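Local coordinates for protein tRNA dimethylallyltransferase (Staphylococcus epidermidis ATCC 12228, PDB 3D3Q) that probably transfers a dimethylallyl group from dimethylallyl diphosphate onto the adenine at position 37 of tRNAs that read codons beginning with uridine, at residues 205-208 / 209-213; 215-218 / 219-223; 279-282 / 283-287. All blocks are in the same frame, centred on the assembly; numbering follows the deposited sequence.

Overall arrangement
All three contacts are local: each links residues a few positions apart, within a helix or, in contact 1, at its start. Contacts 1 and 2 follow each other along helix 207-224, their centres about 15 Å apart, whereas contact 3 lies near the C-terminal end of helix 262-286, with its centre about 15 Å from that of contact 1 and about 24 Å from that of contact 2. The predicted ATP-binding P-loop relates them: Leu-210 of contact 1 and Leu-281 of contact 3 both approach Pro-15, and Arg-217 of contact 2 meets Thr-16. Contact 3 also lies within a region thought to interact with the substrate tRNA, close to Thr-105.

Contact 1 of 3, residues 205-208 / 209-213; sequences MSRE and TLYLR
Met-205, a selenomethionine, reaches over the first turn of helix 207-224 and brings its CE among Thr-209, Leu-210 and Arg-213. Its CG sits between the backbone N and the carbonyl carbon (chi1 54°), and a bend at chi3 turns the methyl back toward the helix, where CE lies 3.4 Å from CG2 of Thr-209. The chain crosses both Leu-210 and Arg-213 at about a right angle: Met-205 CG rests 4.1 Å from Leu-210 CB, while CE meets the CD of Arg-213. This is the closely packed side of the contact, with Met-205 and Leu-210 buried; Pro-15 touches Leu-210, and Lys-295 and Glu-296 add to the cover over Met-205.

Beside this buried cluster, Ser-206 caps the helix. Its OG accepts a nearly straight hydrogen bond from Thr-209 N (3.3 Å), and its carbonyl O receives Leu-210 N at 2.9 Å. Glu-296 OE1 bonds to both Ser-206 OG and Thr-209 OG1, tying the two side chains to one carboxylate.

The outer side is more exposed. Bends at chi2 and chi3 lay the CG and CD of Arg-207 against Tyr-211; CD lies over one face of the ring, 3.7 Å from its centroid, in a CH-pi contact displaced toward the rim. The guanidinium plane is turned 46° from the ring and does not stack on it. Lys-278 of helix 262-286 touches both residues. Glu-208 and Leu-212 are packed more loosely, joined mainly through the backbone bond from Leu-212 N to Glu-208 O (3.1 Å).

The whole is a serine N-cap at the start of a helix that directly follows strand 197-204 of the parallel sheet, next to Pro-15 of the predicted ATP-binding P-loop.

Contact 2 of 3, residues 215-218 / 219-223; sequences NKRV and DIMLG
Arg-217 and Met-221, one turn apart, lie side by side and point the same way, with Arg-217 NH2 4.0 Å from the selenium of the selenomethionine Met-221. Val-218 and Leu-222 run alongside each other in the same manner, with CG1 of Val-218 anti to the backbone N (chi1 177°) and on the side of Leu-222 CD2, although the exact placement of that CD2 is doubtful. The same CG1 has a more distant apolar neighbour in Met-221 CE, at 4.4 Å.

Behind these side chains stand the regular helical bonds. Asp-219 N donates to Asn-215 O, Ile-220 N to Lys-216 O at 3.2 Å, and Met-221 N to Arg-217 O at 3.1 Å, the last of these linking the backbones of the Arg-217 and Met-221 pair.

Farther out, the polar ends are positioned by another helix. Asp-219 OD1 forms a salt bridge with Lys-270 NZ, and Asn-215 OD1 accepts a hydrogen bond from Arg-274 NH1, so two successive turns are tied to basic residues of helix 262-286. Lys-216 and Ile-220, by contrast, occupy an exposed side.

Helix 207-224 thus meets helix 262-286 through Val-218, which touches Leu-269, Lys-270 and Ser-273, and the predicted P-loop through Arg-217, which reaches Thr-16 and Ala-17 between strand 8-13 and helix 20-30.

Contact 3 of 3, residues 279-282 / 283-287; sequences RQLT and WFKNK
Leu-281 and Lys-285 extend side by side in the same direction, CD1 of the leucine 3.4 Å from CD of the lysine. The lysine starts with CG anti to its own carbonyl carbon (chi1 -61°), which brings its methylenes alongside the leucine. Bends at chi3 and chi4 then carry the amino group away to a salt bridge with Glu-204 OE2 and a cation-pi contact with Trp-292.

Thr-282 meets Asn-286 more loosely, its CG2 lying 3.7 Å from OD1 of the asparagine. The threonine hydroxyl turns back along the helix and is hydrogen-bonded to Lys-278 O, leaving the methyl to face Asn-286. Thr-282 O takes two backbone bonds: Asn-286 N lies in the carbonyl plane, whereas Lys-285 N, at 3.1 Å, sits above it.

Trp-283 has one ring face covered by Lys-287 CG, 3.5 Å above the plane. Trp-283 and Phe-284 also touch Gln-110 and Ile-109 of helix 106-113, respectively. Gln-280 touches Thr-105, and its OE1 takes a weak hydrogen bond from Gly-106 N.

Lys-285 thus packs its methylenes on Leu-281 while Glu-204 and Trp-292 tie its ammonium group to strands 197-204 and 291-294, so its charge is probably largely balanced within the protein.

Contact 1 of 3, residues 205-208 / 209-213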
HETATM    1  N   MSE A 205      -6.087   8.260  -5.674  1.00 58.68           N
HETATM    2  CA  MSE A 205      -6.433   9.664  -5.761  1.00 61.00           C
HETATM    3  C   MSE A 205      -5.434  10.353  -6.674  1.00 59.37           C
HETATM    4  O   MSE A 205      -4.353   9.824  -6.920  1.00 58.70           O
HETATM    5  CB  MSE A 205      -6.425  10.286  -4.369  1.00 66.33           C
HETATM    6  CG  MSE A 205      -5.126  10.063  -3.633  1.00 74.24           C
HETATM    7 SE   MSE A 205      -5.280  10.344  -1.721  1.00 86.23          SE
HETATM    8  CE  MSE A 205      -5.374  12.280  -1.751  1.00 83.03           C
ATOM      9  N   SER A 206      -5.801  11.525  -7.185  1.00 57.85           N
ATOM     10  CA  SER A 206      -4.933  12.263  -8.093  1.00 57.29           C
ATOM     11  C   SER A 206      -3.684  12.742  -7.382  1.00 57.42           C
ATOM     12  O   SER A 206      -3.709  12.987  -6.179  1.00 57.34           O
ATOM     13  CB  SER A 206      -5.676  13.458  -8.693  1.00 58.20           C
ATOM     14  OG  SER A 206      -5.875  14.500  -7.746  1.00 58.30           O
ATOM     15  N   ARG A 207      -2.591  12.878  -8.126  1.00 57.81           N
ATOM     16  CA  ARG A 207      -1.334  13.325  -7.542  1.00 57.90           C
ATOM     17  C   ARG A 207      -1.524  14.689  -6.894  1.00 57.25           C
ATOM     18  O   ARG A 207      -0.865  15.012  -5.905  1.00 57.38           O
ATOM     19  CB  ARG A 207      -0.224  13.424  -8.604  1.00 59.77           C
ATOM     20  CG  ARG A 207       1.177  13.143  -8.036  1.00 61.95           C
ATOM     21  CD  ARG A 207       2.298  14.029  -8.586  1.00 63.77           C
ATOM     22  NE  ARG A 207       2.485  14.008 -10.003  1.00 65.96           N
ATOM     23  CZ  ARG A 207       2.803  14.969 -10.874  1.00 66.23           C
ATOM     24  NH1 ARG A 207       2.900  14.559 -12.117  1.00 66.18           N
ATOM     25  NH2 ARG A 207       2.993  16.260 -10.598  1.00 64.90           N
ATOM     26  N   GLU A 208      -2.422  15.491  -7.458  1.00 56.65           N
ATOM     27  CA  GLU A 208      -2.686  16.820  -6.921  1.00 56.14           C
ATOM     28  C   GLU A 208      -3.196  16.710  -5.484  1.00 55.10           C
ATOM     29  O   GLU A 208      -2.571  17.223  -4.553  1.00 54.75           O
ATOM     30  CB  GLU A 208      -3.738  17.560  -7.764  1.00 56.67           C
ATOM     31  CG  GLU A 208      -3.363  17.892  -9.219  1.00 57.91           C
ATOM     32  CD  GLU A 208      -3.727  16.784 -10.214  1.00 58.56           C
ATOM     33  OE1 GLU A 208      -2.856  15.931 -10.493  1.00 58.35           O
ATOM     34  OE2 GLU A 208      -4.886  16.764 -10.705  1.00 57.29           O
ATOM     35  N   THR A 209      -4.334  16.036  -5.314  1.00 54.16           N
ATOM     36  CA  THR A 209      -4.940  15.871  -3.997  1.00 53.60           C
ATOM     37  C   THR A 209      -3.997  15.136  -3.049  1.00 53.06           C
ATOM     38  O   THR A 209      -3.859  15.504  -1.887  1.00 52.72           O
ATOM     39  CB  THR A 209      -6.291  15.095  -4.078  1.00 52.87           C
ATOM     40  OG1 THR A 209      -7.169  15.733  -5.013  1.00 51.02           O
ATOM     41  CG2 THR A 209      -6.976  15.067  -2.717  1.00 52.66           C
ATOM     42  N   LEU A 210      -3.352  14.095  -3.555  1.00 52.94           N
ATOM     43  CA  LEU A 210      -2.420  13.319  -2.756  1.00 52.98           C
ATOM     44  C   LEU A 210      -1.376  14.225  -2.107  1.00 52.71           C
ATOM     45  O   LEU A 210      -1.280  14.306  -0.880  1.00 52.92           O
ATOM     46  CB  LEU A 210      -1.715  12.283  -3.639  1.00 54.27           C
ATOM     47  CG  LEU A 210      -0.575  11.452  -3.017  1.00 54.83           C
ATOM     48  CD1 LEU A 210      -1.150  10.584  -1.917  1.00 56.79           C
ATOM     49  CD2 LEU A 210       0.110  10.586  -4.068  1.00 53.90           C
ATOM     50  N   TYR A 211      -0.602  14.908  -2.944  1.00 52.09           N
ATOM     51  CA  TYR A 211       0.453  15.799  -2.474  1.00 52.39           C
ATOM     52  C   TYR A 211      -0.034  16.879  -1.520  1.00 51.09           C
ATOM     53  O   TYR A 211       0.663  17.259  -0.577  1.00 50.28           O
ATOM     54  CB  TYR A 211       1.182  16.443  -3.667  1.00 54.07           C
ATOM     55  CG  TYR A 211       2.168  15.521  -4.364  1.00 56.55           C
ATOM     56  CD1 TYR A 211       3.123  16.023  -5.243  1.00 57.92           C
ATOM     57  CD2 TYR A 211       2.160  14.149  -4.124  1.00 57.95           C
ATOM     58  CE1 TYR A 211       4.049  15.184  -5.864  1.00 59.13           C
ATOM     59  CE2 TYR A 211       3.076  13.300  -4.736  1.00 59.28           C
ATOM     60  CZ  TYR A 211       4.021  13.826  -5.603  1.00 60.34           C
ATOM     61  OH  TYR A 211       4.939  12.988  -6.197  1.00 61.94           O
ATOM     62  N   LEU A 212      -1.238  17.370  -1.757  1.00 50.37           N
ATOM     63  CA  LEU A 212      -1.789  18.401  -0.902  1.00 49.40           C
ATOM     64  C   LEU A 212      -2.114  17.840   0.486  1.00 48.18           C
ATOM     65  O   LEU A 212      -1.798  18.460   1.501  1.00 47.77           O
ATOM     66  CB  LEU A 212      -3.038  18.978  -1.553  1.00 50.41           C
ATOM     67  CG  LEU A 212      -3.623  20.191  -0.852  1.00 51.44           C
ATOM     68  CD1 LEU A 212      -2.588  21.308  -0.801  1.00 51.12           C
ATOM     69  CD2 LEU A 212      -4.864  20.633  -1.602  1.00 52.30           C
ATOM     70  N   ARG A 213      -2.725  16.659   0.521  1.00 47.23           N
ATOM     71  CA  ARG A 213      -3.095  16.028   1.780  1.00 45.81           C
ATOM     72  C   ARG A 213      -1.870  15.662   2.592  1.00 45.00           C
ATOM     73  O   ARG A 213      -1.862  15.822   3.815  1.00 45.34           O
ATOM     74  CB  ARG A 213      -3.939  14.781   1.532  1.00 46.12           C
ATOM     75  CG  ARG A 213      -5.192  15.060   0.748  1.00 47.50           C
ATOM     76  CD  ARG A 213      -6.194  13.958   0.923  1.00 49.26           C
ATOM     77  NE  ARG A 213      -6.785  13.893   2.218  1.00 50.85           N
ATOM     78  CZ  ARG A 213      -6.997  12.877   3.049  1.00 52.07           C
ATOM     79  NH1 ARG A 213      -7.596  13.221   4.167  1.00 51.27           N
ATOM     80  NH2 ARG A 213      -6.635  11.612   2.859  1.00 52.18           N
TER

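Contact 2 of 3, residues 215-218 / 219-223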
ATOM      1  N   ASN A 215       1.113  17.135   2.531  1.00 44.37           N
ATOM      2  CA  ASN A 215       1.641  18.330   3.174  1.00 46.12           C
ATOM      3  C   ASN A 215       0.818  18.668   4.400  1.00 45.68           C
ATOM      4  O   ASN A 215       1.357  19.078   5.421  1.00 45.52           O
ATOM      5  CB  ASN A 215       1.638  19.523   2.226  1.00 47.65           C
ATOM      6  CG  ASN A 215       2.543  19.308   1.052  1.00 49.26           C
ATOM      7  OD1 ASN A 215       3.650  18.785   1.198  1.00 50.48           O
ATOM      8  ND2 ASN A 215       2.093  19.718  -0.124  1.00 50.51           N
ATOM      9  N   LYS A 216      -0.489  18.478   4.301  1.00 45.88           N
ATOM     10  CA  LYS A 216      -1.362  18.784   5.419  1.00 46.84           C
ATOM     11  C   LYS A 216      -1.234  17.800   6.580  1.00 46.74           C
ATOM     12  O   LYS A 216      -1.461  18.166   7.725  1.00 46.10           O
ATOM     13  CB  LYS A 216      -2.813  18.860   4.946  1.00 48.06           C
ATOM     14  CG  LYS A 216      -3.775  19.313   6.029  1.00 51.11           C
ATOM     15  CD  LYS A 216      -4.915  20.177   5.479  1.00 52.88           C
ATOM     16  CE  LYS A 216      -5.820  20.701   6.604  1.00 52.11           C
ATOM     17  NZ  LYS A 216      -6.857  21.640   6.104  1.00 51.76           N
ATOM     18  N   ARG A 217      -0.860  16.559   6.297  1.00 47.09           N
ATOM     19  CA  ARG A 217      -0.720  15.578   7.363  1.00 47.24           C
ATOM     20  C   ARG A 217       0.584  15.785   8.111  1.00 46.13           C
ATOM     21  O   ARG A 217       0.702  15.448   9.291  1.00 46.25           O
ATOM     22  CB  ARG A 217      -0.782  14.168   6.792  1.00 48.37           C
ATOM     23  CG  ARG A 217      -0.572  13.077   7.800  1.00 50.40           C
ATOM     24  CD  ARG A 217      -0.724  11.742   7.110  1.00 55.04           C
ATOM     25  NE  ARG A 217       0.145  11.582   5.931  1.00 58.04           N
ATOM     26  CZ  ARG A 217       1.443  11.281   5.978  1.00 58.71           C
ATOM     27  NH1 ARG A 217       2.140  11.154   4.851  1.00 58.58           N
ATOM     28  NH2 ARG A 217       2.042  11.112   7.151  1.00 58.89           N
ATOM     29  N   VAL A 218       1.569  16.343   7.423  1.00 46.00           N
ATOM     30  CA  VAL A 218       2.854  16.597   8.047  1.00 46.08           C
ATOM     31  C   VAL A 218       2.659  17.774   8.992  1.00 47.54           C
ATOM     32  O   VAL A 218       3.232  17.807  10.074  1.00 46.77           O
ATOM     33  CB  VAL A 218       3.954  16.900   6.981  1.00 44.61           C
ATOM     34  CG1 VAL A 218       5.269  17.236   7.660  1.00 44.97           C
ATOM     35  CG2 VAL A 218       4.154  15.694   6.081  1.00 41.49           C
ATOM     36  N   ASP A 219       1.825  18.734   8.593  1.00 49.53           N
ATOM     37  CA  ASP A 219       1.567  19.898   9.441  1.00 50.83           C
ATOM     38  C   ASP A 219       0.901  19.453  10.728  1.00 51.42           C
ATOM     39  O   ASP A 219       1.264  19.910  11.807  1.00 52.60           O
ATOM     40  CB  ASP A 219       0.666  20.922   8.740  1.00 51.95           C
ATOM     41  CG  ASP A 219       1.360  21.620   7.582  1.00 54.27           C
ATOM     42  OD1 ASP A 219       2.615  21.668   7.579  1.00 54.93           O
ATOM     43  OD2 ASP A 219       0.650  22.141   6.679  1.00 54.88           O
ATOM     44  N   ILE A 220      -0.076  18.561  10.613  1.00 50.93           N
ATOM     45  CA  ILE A 220      -0.784  18.077  11.787  1.00 50.35           C
ATOM     46  C   ILE A 220       0.141  17.327  12.738  1.00 50.83           C
ATOM     47  O   ILE A 220       0.085  17.527  13.949  1.00 49.12           O
ATOM     48  CB  ILE A 220      -1.935  17.154  11.393  1.00 50.25           C
ATOM     49  CG1 ILE A 220      -2.833  17.845  10.369  1.00 49.65           C
ATOM     50  CG2 ILE A 220      -2.737  16.786  12.626  1.00 49.47           C
ATOM     51  CD1 ILE A 220      -3.922  16.954   9.811  1.00 48.90           C
HETATM   52  N   MSE A 221       0.989  16.459  12.190  1.00 52.75           N
HETATM   53  CA  MSE A 221       1.914  15.693  13.020  1.00 54.09           C
HETATM   54  C   MSE A 221       2.786  16.626  13.854  1.00 53.07           C
HETATM   55  O   MSE A 221       2.960  16.411  15.055  1.00 53.63           O
HETATM   56  CB  MSE A 221       2.824  14.804  12.173  1.00 57.37           C
HETATM   57  CG  MSE A 221       2.121  13.814  11.265  1.00 61.31           C
HETATM   58 SE   MSE A 221       3.345  12.407  10.665  1.00 68.30          SE
HETATM   59  CE  MSE A 221       4.719  13.472   9.792  1.00 66.79           C
ATOM     60  N   LEU A 222       3.346  17.650  13.212  1.00 51.20           N
ATOM     61  CA  LEU A 222       4.192  18.609  13.914  1.00 48.78           C
ATOM     62  C   LEU A 222       3.354  19.247  14.998  1.00 47.82           C
ATOM     63  O   LEU A 222       3.820  19.462  16.114  1.00 46.99           O
ATOM     64  CB  LEU A 222       4.706  19.689  12.953  1.00 47.68           C
ATOM     65  CG  LEU A 222       5.958  19.406  12.111  1.00 47.08           C
ATOM     66  CD1 LEU A 222       7.175  19.246  13.009  1.00 47.95           C
ATOM     67  CD2 LEU A 222       5.751  18.163  11.297  1.00 47.74           C
ATOM     68  N   GLY A 223       2.100  19.525  14.658  1.00 47.54           N
ATOM     69  CA  GLY A 223       1.187  20.147  15.595  1.00 46.72           C
ATOM     70  C   GLY A 223       0.737  19.221  16.700  1.00 47.26           C
ATOM     71  O   GLY A 223       0.229  19.680  17.711  1.00 46.92           O
TER

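Contact 3 of 3, residues 279-282 / 283-287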
ATOM      1  N   ARG A 279       6.024   6.581  -4.871  1.00 44.33           N
ATOM      2  CA  ARG A 279       6.689   5.306  -5.152  1.00 45.32           C
ATOM      3  C   ARG A 279       5.803   4.107  -4.766  1.00 45.13           C
ATOM      4  O   ARG A 279       5.769   3.102  -5.472  1.00 44.57           O
ATOM      5  CB  ARG A 279       8.046   5.252  -4.421  1.00 47.62           C
ATOM      6  CG  ARG A 279       8.873   3.978  -4.668  1.00 50.39           C
ATOM      7  CD  ARG A 279      10.378   4.268  -4.648  1.00 53.84           C
ATOM      8  NE  ARG A 279      10.768   5.128  -3.564  1.00 57.92           N
ATOM      9  CZ  ARG A 279      11.541   6.214  -3.495  1.00 58.57           C
ATOM     10  NH1 ARG A 279      11.652   6.709  -2.277  1.00 59.22           N
ATOM     11  NH2 ARG A 279      12.167   6.815  -4.508  1.00 58.05           N
ATOM     12  N   GLN A 280       5.070   4.232  -3.662  1.00 44.54           N
ATOM     13  CA  GLN A 280       4.200   3.163  -3.207  1.00 42.49           C
ATOM     14  C   GLN A 280       2.971   3.017  -4.075  1.00 42.31           C
ATOM     15  O   GLN A 280       2.432   1.927  -4.228  1.00 42.76           O
ATOM     16  CB  GLN A 280       3.771   3.406  -1.763  1.00 41.79           C
ATOM     17  CG  GLN A 280       3.980   2.211  -0.875  1.00 42.04           C
ATOM     18  CD  GLN A 280       5.441   1.799  -0.836  1.00 42.96           C
ATOM     19  OE1 GLN A 280       5.778   0.616  -0.955  1.00 41.69           O
ATOM     20  NE2 GLN A 280       6.322   2.781  -0.675  1.00 42.65           N
ATOM     21  N   LEU A 281       2.510   4.124  -4.633  1.00 43.60           N
ATOM     22  CA  LEU A 281       1.321   4.101  -5.473  1.00 44.86           C
ATOM     23  C   LEU A 281       1.733   3.450  -6.788  1.00 46.02           C
ATOM     24  O   LEU A 281       1.021   2.605  -7.329  1.00 46.62           O
ATOM     25  CB  LEU A 281       0.837   5.534  -5.713  1.00 46.05           C
ATOM     26  CG  LEU A 281      -0.637   5.807  -6.002  1.00 47.29           C
ATOM     27  CD1 LEU A 281      -1.054   5.019  -7.225  1.00 48.02           C
ATOM     28  CD2 LEU A 281      -1.501   5.433  -4.792  1.00 47.94           C
ATOM     29  N   THR A 282       2.907   3.838  -7.280  1.00 46.51           N
ATOM     30  CA  THR A 282       3.429   3.316  -8.530  1.00 46.62           C
ATOM     31  C   THR A 282       3.581   1.797  -8.510  1.00 47.68           C
ATOM     32  O   THR A 282       3.184   1.118  -9.456  1.00 48.50           O
ATOM     33  CB  THR A 282       4.784   3.958  -8.854  1.00 46.54           C
ATOM     34  OG1 THR A 282       4.639   5.381  -8.913  1.00 44.95           O
ATOM     35  CG2 THR A 282       5.297   3.462 -10.185  1.00 48.15           C
ATOM     36  N   TRP A 283       4.154   1.276  -7.427  1.00 49.10           N
ATOM     37  CA  TRP A 283       4.378  -0.162  -7.247  1.00 48.96           C
ATOM     38  C   TRP A 283       3.074  -0.963  -7.265  1.00 48.30           C
ATOM     39  O   TRP A 283       2.980  -1.978  -7.950  1.00 48.47           O
ATOM     40  CB  TRP A 283       5.089  -0.419  -5.913  1.00 50.31           C
ATOM     41  CG  TRP A 283       5.846  -1.710  -5.854  1.00 53.10           C
ATOM     42  CD1 TRP A 283       7.182  -1.882  -6.071  1.00 53.65           C
ATOM     43  CD2 TRP A 283       5.309  -3.018  -5.615  1.00 53.31           C
ATOM     44  NE1 TRP A 283       7.507  -3.207  -5.977  1.00 53.64           N
ATOM     45  CE2 TRP A 283       6.380  -3.925  -5.689  1.00 53.34           C
ATOM     46  CE3 TRP A 283       4.033  -3.505  -5.323  1.00 54.28           C
ATOM     47  CZ2 TRP A 283       6.214  -5.294  -5.519  1.00 55.15           C
ATOM     48  CZ3 TRP A 283       3.861  -4.870  -5.149  1.00 54.82           C
ATOM     49  CH2 TRP A 283       4.952  -5.751  -5.237  1.00 55.31           C
ATOM     50  N   PHE A 284       2.083  -0.509  -6.501  1.00 47.17           N
ATOM     51  CA  PHE A 284       0.800  -1.190  -6.428  1.00 45.95           C
ATOM     52  C   PHE A 284       0.029  -1.138  -7.730  1.00 46.16           C
ATOM     53  O   PHE A 284      -1.031  -1.744  -7.853  1.00 47.88           O
ATOM     54  CB  PHE A 284      -0.061  -0.610  -5.298  1.00 42.99           C
ATOM     55  CG  PHE A 284       0.213  -1.228  -3.957  1.00 40.18           C
ATOM     56  CD1 PHE A 284      -0.004  -2.582  -3.754  1.00 38.71           C
ATOM     57  CD2 PHE A 284       0.716  -0.464  -2.906  1.00 40.20           C
ATOM     58  CE1 PHE A 284       0.268  -3.167  -2.527  1.00 38.81           C
ATOM     59  CE2 PHE A 284       0.997  -1.038  -1.666  1.00 38.51           C
ATOM     60  CZ  PHE A 284       0.775  -2.391  -1.480  1.00 39.99           C
ATOM     61  N   LYS A 285       0.539  -0.418  -8.714  1.00 46.47           N
ATOM     62  CA  LYS A 285      -0.170  -0.364  -9.975  1.00 47.62           C
ATOM     63  C   LYS A 285       0.564  -1.122 -11.057  1.00 48.73           C
ATOM     64  O   LYS A 285      -0.049  -1.580 -12.013  1.00 49.63           O
ATOM     65  CB  LYS A 285      -0.374   1.073 -10.400  1.00 47.52           C
ATOM     66  CG  LYS A 285      -1.195   1.838  -9.400  1.00 49.56           C
ATOM     67  CD  LYS A 285      -1.667   3.169  -9.967  1.00 51.10           C
ATOM     68  CE  LYS A 285      -2.998   3.046 -10.717  1.00 51.69           C
ATOM     69  NZ  LYS A 285      -4.197   2.934  -9.828  1.00 51.69           N
ATOM     70  N   ASN A 286       1.873  -1.269 -10.893  1.00 49.04           N
ATOM     71  CA  ASN A 286       2.696  -1.967 -11.861  1.00 50.46           C
ATOM     72  C   ASN A 286       3.163  -3.344 -11.401  1.00 50.96           C
ATOM     73  O   ASN A 286       4.084  -3.910 -11.980  1.00 51.83           O
ATOM     74  CB  ASN A 286       3.923  -1.115 -12.188  1.00 52.33           C
ATOM     75  CG  ASN A 286       3.565   0.228 -12.773  1.00 54.53           C
ATOM     76  OD1 ASN A 286       4.412   1.124 -12.873  1.00 55.13           O
ATOM     77  ND2 ASN A 286       2.305   0.380 -13.171  1.00 55.49           N
ATOM     78  N   LYS A 287       2.546  -3.891 -10.366  1.00 49.95           N
ATOM     79  CA  LYS A 287       2.988  -5.185  -9.872  1.00 50.52           C
ATOM     80  C   LYS A 287       1.831  -5.997  -9.348  1.00 51.97           C
ATOM     81  O   LYS A 287       1.829  -7.227  -9.419  1.00 52.44           O
ATOM     82  CB  LYS A 287       3.994  -5.005  -8.731  1.00 50.17           C
ATOM     83  CG  LYS A 287       5.223  -4.180  -9.050  1.00 48.41           C
ATOM     84  CD  LYS A 287       6.207  -4.965  -9.883  1.00 49.42           C
ATOM     85  CE  LYS A 287       7.564  -4.267  -9.939  1.00 50.59           C
ATOM     86  NZ  LYS A 287       8.177  -4.077  -8.586  1.00 50.42           N
TER